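Oxidoreductase (Listeria innocua, PDB 3E18) probably works as an NAD-dependent oxidoreductase of the GFO/IDH/MocA family, binding NAD in a Rossmann-fold domain, its substrate being unknown. Local coordinates at residues V32-F36 and L51-Y57; A24-L30 and Y308-V312. One frame throughout, in Å; residues are numbered along the deposited sequence.

Interaction 1: residues V32-F36 and L51-Y57; sequences VHGVF and LKIYESY. With NAD (nicotinamide-adenine-dinucleotide), chain E.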
# COMPACT_ATOMS: atom_id res chain seq x y z
N VAL A 32 16.66 -40.46 4.45
CA VAL A 32 17.44 -40.04 3.30
C VAL A 32 18.31 -41.22 2.88
O VAL A 32 19.24 -41.60 3.58
CB VAL A 32 18.32 -38.81 3.60
CG1 VAL A 32 19.08 -38.40 2.35
CG2 VAL A 32 17.47 -37.64 4.11
N HIS A 33 17.99 -41.77 1.72
CA HIS A 33 18.72 -42.91 1.18
C HIS A 33 20.05 -42.46 0.59
O HIS A 33 21.02 -43.21 0.58
CB HIS A 33 17.90 -43.59 0.10
CG HIS A 33 18.34 -44.99 -0.21
ND1 HIS A 33 18.01 -46.07 0.58
CD2 HIS A 33 19.08 -45.48 -1.23
CE1 HIS A 33 18.53 -47.17 0.06
NE2 HIS A 33 19.18 -46.84 -1.04
N GLY A 34 20.07 -41.24 0.08
CA GLY A 34 21.26 -40.70 -0.56
C GLY A 34 21.05 -39.41 -1.33
O GLY A 34 20.00 -38.77 -1.25
N VAL A 35 22.08 -39.04 -2.10
CA VAL A 35 22.18 -37.72 -2.70
C VAL A 35 22.70 -37.81 -4.14
O VAL A 35 23.64 -38.54 -4.42
CB VAL A 35 23.16 -36.82 -1.88
CG1 VAL A 35 23.50 -35.54 -2.64
CG2 VAL A 35 22.58 -36.48 -0.52
N PHE A 36 22.08 -37.05 -5.04
CA PHE A 36 22.70 -36.74 -6.33
C PHE A 36 22.81 -35.24 -6.54
O PHE A 36 21.89 -34.48 -6.25
CB PHE A 36 21.93 -37.37 -7.50
CG PHE A 36 22.49 -36.99 -8.85
CD1 PHE A 36 23.74 -37.47 -9.25
CD2 PHE A 36 21.81 -36.11 -9.68
CE1 PHE A 36 24.29 -37.09 -10.47
CE2 PHE A 36 22.35 -35.74 -10.91
CZ PHE A 36 23.59 -36.23 -11.30
N LEU A 51 26.83 -39.40 3.67
CA LEU A 51 25.62 -39.71 2.87
C LEU A 51 25.98 -40.51 1.63
O LEU A 51 27.02 -40.27 1.01
CB LEU A 51 24.91 -38.41 2.45
CG LEU A 51 24.45 -37.44 3.54
CD1 LEU A 51 24.18 -36.05 2.96
CD2 LEU A 51 23.21 -37.97 4.26
N LYS A 52 25.13 -41.47 1.27
CA LYS A 52 25.31 -42.23 0.02
C LYS A 52 25.18 -41.29 -1.17
O LYS A 52 24.28 -40.45 -1.21
CB LYS A 52 24.27 -43.35 -0.09
CG LYS A 52 24.44 -44.26 -1.31
CD LYS A 52 23.10 -44.80 -1.80
CE LYS A 52 23.28 -46.06 -2.65
NZ LYS A 52 24.33 -45.93 -3.71
N ILE A 53 26.09 -41.43 -2.14
CA ILE A 53 26.02 -40.62 -3.35
C ILE A 53 25.87 -41.43 -4.63
O ILE A 53 26.46 -42.51 -4.77
CB ILE A 53 27.18 -39.60 -3.48
CG1 ILE A 53 28.54 -40.30 -3.37
CG2 ILE A 53 27.03 -38.51 -2.42
CD1 ILE A 53 29.69 -39.50 -3.94
N TYR A 54 25.05 -40.92 -5.55
CA TYR A 54 24.83 -41.55 -6.83
C TYR A 54 25.64 -40.83 -7.88
O TYR A 54 25.84 -39.62 -7.78
CB TYR A 54 23.35 -41.48 -7.20
CG TYR A 54 22.47 -42.41 -6.40
CD1 TYR A 54 22.10 -43.66 -6.91
CD2 TYR A 54 21.97 -42.03 -5.16
CE1 TYR A 54 21.28 -44.52 -6.18
CE2 TYR A 54 21.15 -42.87 -4.43
CZ TYR A 54 20.81 -44.11 -4.94
OH TYR A 54 19.99 -44.94 -4.22
N GLU A 55 26.11 -41.57 -8.88
CA GLU A 55 26.94 -41.00 -9.94
C GLU A 55 26.12 -40.30 -11.04
O GLU A 55 26.64 -39.45 -11.77
CB GLU A 55 27.85 -42.07 -10.57
CG GLU A 55 28.90 -42.65 -9.61
CD GLU A 55 29.88 -41.61 -9.08
OE1 GLU A 55 30.45 -40.84 -9.89
OE2 GLU A 55 30.08 -41.56 -7.84
N SER A 56 24.85 -40.66 -11.14
CA SER A 56 23.97 -40.08 -12.15
C SER A 56 22.53 -40.05 -11.66
O SER A 56 22.15 -40.81 -10.77
CB SER A 56 24.06 -40.87 -13.46
OG SER A 56 23.46 -42.15 -13.31
N TYR A 57 21.73 -39.17 -12.25
CA TYR A 57 20.31 -39.12 -11.94
C TYR A 57 19.63 -40.38 -12.45
O TYR A 57 18.77 -40.94 -11.78
CB TYR A 57 19.68 -37.85 -12.50
CG TYR A 57 18.24 -37.64 -12.09
CD1 TYR A 57 17.87 -37.62 -10.74
CD2 TYR A 57 17.24 -37.46 -13.05
CE1 TYR A 57 16.53 -37.44 -10.37
CE2 TYR A 57 15.91 -37.26 -12.69
CZ TYR A 57 15.57 -37.25 -11.34
OH TYR A 57 14.26 -37.06 -10.96
PA NAD E . 21.60 -23.74 -4.87
O1A NAD E . 22.18 -23.42 -3.54
O2A NAD E . 22.24 -23.03 -5.99
O5B NAD E . 21.63 -25.33 -5.11
C5B NAD E . 21.11 -25.95 -6.26
C4B NAD E . 21.89 -27.24 -6.47
O4B NAD E . 21.35 -28.01 -7.53
C3B NAD E . 23.35 -26.95 -6.83
O3B NAD E . 24.19 -27.66 -5.95
C2B NAD E . 23.48 -27.46 -8.25
O2B NAD E . 24.76 -27.98 -8.52
C1B NAD E . 22.40 -28.53 -8.31
N9A NAD E . 21.92 -28.79 -9.68
C8A NAD E . 21.74 -27.89 -10.70
N7A NAD E . 21.27 -28.55 -11.78
C5A NAD E . 21.14 -29.86 -11.46
C6A NAD E . 20.72 -30.97 -12.18
N6A NAD E . 20.17 -30.80 -13.38
N1A NAD E . 20.70 -32.22 -11.57
C2A NAD E . 21.10 -32.36 -10.26
N3A NAD E . 21.52 -31.26 -9.55
C4A NAD E . 21.55 -30.03 -10.14
O3 NAD E . 20.02 -23.40 -4.85
PN NAD E . 19.11 -23.37 -3.54
O1N NAD E . 19.12 -22.00 -2.95
O2N NAD E . 19.37 -24.55 -2.68
O5D NAD E . 17.62 -23.55 -4.19
C5D NAD E . 17.23 -24.68 -4.94
C4D NAD E . 15.69 -24.77 -5.00
O4D NAD E . 15.15 -24.66 -3.69
C3D NAD E . 15.06 -23.64 -5.79
O3D NAD E . 13.89 -24.12 -6.43
C2D NAD E . 14.63 -22.62 -4.75
O2D NAD E . 13.48 -21.93 -5.19
C1D NAD E . 14.31 -23.52 -3.56
N1N NAD E . 14.44 -22.89 -2.22
C2N NAD E . 13.34 -22.94 -1.41
C3N NAD E . 13.34 -22.39 -0.14
C7N NAD E . 12.19 -22.69 0.77
O7N NAD E . 12.07 -21.98 1.98
N7N NAD E . 11.29 -23.62 0.44
C4N NAD E . 14.51 -21.80 0.35
C5N NAD E . 15.64 -21.76 -0.47
C6N NAD E . 15.60 -22.31 -1.75

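Interaction 2: residues A24-L30 and Y308-V312; sequences ASAADNL and YNNFV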
# COMPACT_ATOMS: atom_id res chain seq x y z
N ALA A 24 13.78 -34.06 6.17
CA ALA A 24 13.21 -35.38 5.87
C ALA A 24 13.51 -36.42 6.97
O ALA A 24 12.66 -37.26 7.29
CB ALA A 24 13.68 -35.87 4.51
N SER A 25 14.71 -36.34 7.55
CA SER A 25 15.12 -37.22 8.66
C SER A 25 14.28 -37.08 9.93
O SER A 25 14.18 -38.03 10.71
CB SER A 25 16.58 -36.99 9.01
OG SER A 25 17.42 -37.34 7.93
N ALA A 26 13.69 -35.90 10.13
CA ALA A 26 12.86 -35.63 11.30
C ALA A 26 11.47 -36.27 11.19
O ALA A 26 10.74 -36.33 12.18
CB ALA A 26 12.74 -34.13 11.53
N ALA A 27 11.11 -36.73 10.00
CA ALA A 27 9.81 -37.38 9.79
C ALA A 27 9.85 -38.80 10.35
O ALA A 27 10.92 -39.38 10.47
CB ALA A 27 9.45 -37.39 8.32
N ASP A 28 8.69 -39.36 10.66
CA ASP A 28 8.60 -40.67 11.31
C ASP A 28 9.09 -41.83 10.46
O ASP A 28 10.03 -42.53 10.85
CB ASP A 28 7.18 -40.94 11.82
CG ASP A 28 6.77 -40.00 12.93
OD1 ASP A 28 7.66 -39.56 13.69
OD2 ASP A 28 5.56 -39.70 13.05
N ASN A 29 8.47 -42.04 9.29
CA ASN A 29 8.79 -43.20 8.47
C ASN A 29 9.34 -42.86 7.09
O ASN A 29 8.80 -43.25 6.06
CB ASN A 29 7.56 -44.11 8.34
CG ASN A 29 7.20 -44.77 9.64
OD1 ASN A 29 8.01 -45.47 10.25
ND2 ASN A 29 5.96 -44.55 10.09
N LEU A 30 10.43 -42.10 7.10
CA LEU A 30 11.07 -41.62 5.90
C LEU A 30 12.51 -41.40 6.26
O LEU A 30 12.81 -40.83 7.30
CB LEU A 30 10.44 -40.29 5.50
CG LEU A 30 10.99 -39.56 4.27
CD1 LEU A 30 10.38 -40.09 2.98
CD2 LEU A 30 10.66 -38.10 4.43
N TYR A 308 6.56 -33.17 5.92
CA TYR A 308 7.07 -34.49 5.57
C TYR A 308 6.29 -35.65 6.18
O TYR A 308 6.22 -36.71 5.57
CB TYR A 308 8.56 -34.60 5.89
CG TYR A 308 9.45 -34.20 4.74
CD1 TYR A 308 10.29 -33.09 4.84
CD2 TYR A 308 9.46 -34.93 3.55
CE1 TYR A 308 11.13 -32.73 3.79
CE2 TYR A 308 10.29 -34.58 2.50
CZ TYR A 308 11.13 -33.48 2.63
OH TYR A 308 11.95 -33.13 1.59
N ASN A 309 5.68 -35.45 7.36
CA ASN A 309 4.82 -36.48 7.93
C ASN A 309 3.51 -36.55 7.17
O ASN A 309 2.94 -37.63 6.99
CB ASN A 309 4.56 -36.25 9.42
CG ASN A 309 5.73 -36.69 10.28
OD1 ASN A 309 6.45 -37.62 9.93
ND2 ASN A 309 5.91 -36.03 11.41
N ASN A 310 3.05 -35.41 6.71
CA ASN A 310 1.88 -35.39 5.84
C ASN A 310 2.13 -36.09 4.49
O ASN A 310 1.26 -36.81 3.99
CB ASN A 310 1.39 -33.97 5.61
CG ASN A 310 0.20 -33.93 4.69
OD1 ASN A 310 0.23 -33.27 3.65
ND2 ASN A 310 -0.82 -34.68 5.03
N PHE A 311 3.29 -35.82 3.89
CA PHE A 311 3.73 -36.48 2.65
C PHE A 311 3.71 -38.01 2.81
O PHE A 311 3.15 -38.70 1.96
CB PHE A 311 5.14 -35.99 2.25
CG PHE A 311 5.71 -36.69 1.03
CD1 PHE A 311 5.17 -36.46 -0.24
CD2 PHE A 311 6.80 -37.55 1.15
CE1 PHE A 311 5.70 -37.11 -1.37
CE2 PHE A 311 7.33 -38.19 0.03
CZ PHE A 311 6.78 -37.97 -1.23
N VAL A 312 4.29 -38.52 3.90
CA VAL A 312 4.25 -39.96 4.24
C VAL A 312 2.82 -40.48 4.41
O VAL A 312 2.47 -41.54 3.87
CB VAL A 312 5.12 -40.27 5.46
CG1 VAL A 312 4.99 -41.74 5.88
CG2 VAL A 312 6.56 -40.00 5.14
O HOH W 1 8.32 -36.71 13.07
O HOH W 2 6.39 -40.27 8.67

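Interaction 1: residues V32-F36 and L51-Y57
The ring of Phe36 lies against backbone: the amide N of Tyr57 stands 3.5 Å above the plane of that ring, over its centre, with Ser56 C on the same face nearer the rim. Tyr54 O meets the edge of the ring in plane, 3.3 Å from Phe36 CD1, and this carbonyl is buried without a polar partner. With CG anti to the backbone N (chi1 176°), Phe36 also brings CE2 to 3.7 Å from NAD C2A on the adenine. Two backbone hydrogen bonds form a single bridge, Val35 N to Lys52 O (2.8 Å, bent to 135°) and Tyr54 N to Val35 O (3.0 Å, 165°). Gly34 CA lies 3.1 Å from Lys52 O. Tyr54 turns a ring edge to Gly34, and its OH lies 3.2 Å from His33 CD2, near the imidazole plane; this hydroxyl bonds to Asp63, while His33 ND1 bonds to Gln7. Val35 CG2 packs on Leu51 CD1. The loop 51-57 borders the parallel Rossmann sheet at its outermost strand 30-36, whose neighbour within the sheet is strand 6-11; helix 40-47 packs on Val35 and Ile53, and helix 57-62, N-capped by Ser56, on Phe36 and Tyr54.

Interaction 2: residues A24-L30 and Y308-V312
Asn309 reaches from helix 307-315 to the turn after helix 15-25 and takes the amide of Asp28 on its side-chain oxygen. The hydrogen bond from Asp28 N to Asn309 OD1 is 2.9 Å long and nearly straight (168°), and the donor lies in the carbonyl plane of the amide. With CG beside its own backbone N (chi1 -79°), Asn309 carries its amide to the loop, where OD1 also lies 3.4 Å from Ala27 CA.

Two waters extend this polar side. Water 1 accepts from Asn309 ND2 and donates to both Ala26 O and Asp28 OD1, a water bridge from the side-chain nitrogen to the loop. Water 2 accepts from Asn29 N at 2.8 Å and donates to Asn309 OD1, which therefore receives two hydrogen bonds. Donation by ND2 and acceptance by OD1 are consistent with this orientation of the Asn309 amide.

In the Rossmann fold, residues 24-30 form the passage from helix 15-25, which follows what is probably the GxGxxG turn, to strand 30-36. Helix 307-315, from far along the chain, packs against this connection, and its Phe311 touches strands 91-95 and 119-122 of the same parallel sheet.

The apolar contacts centre on Tyr308. Ala24 CA sits over one face of its ring in a CH-pi contact, 4.0 Å from the centroid and 15° off the normal. Leu30 CD2 approaches the ring obliquely, 3.5 Å from Tyr308 CD2, while Ala27 CB meets Tyr308 CB at 3.8 Å. The phenol OH continues past the segments to His20 of helix 15-25, a hydrogen bond that fixes the far end of the ring. One turn along, Val312 CG2 packs 3.9 Å from Leu30 CB, and both residues also touch Tyr6 of strand 6-11.

In the fold
Both contacts involve the Rossmann fold and include residues of strand 30-36: interaction 2 involves its first residue, Leu30, and interaction 1 its later part, with their centres about 18 Å apart. They meet where Val32 packs on Ala24 and Ser25. Interaction 2 is the more buried, joining residues remote in sequence; interaction 1 is partly buried, local in sequence and farther from the centre of the chain. Backbone bonds at the sheet margin and an aromatic ring beside the adenine mark interaction 1. In interaction 2 a side-chain amide and two waters serve the loop, and the side chain of Tyr308 is about 10 Å from the bound NAD.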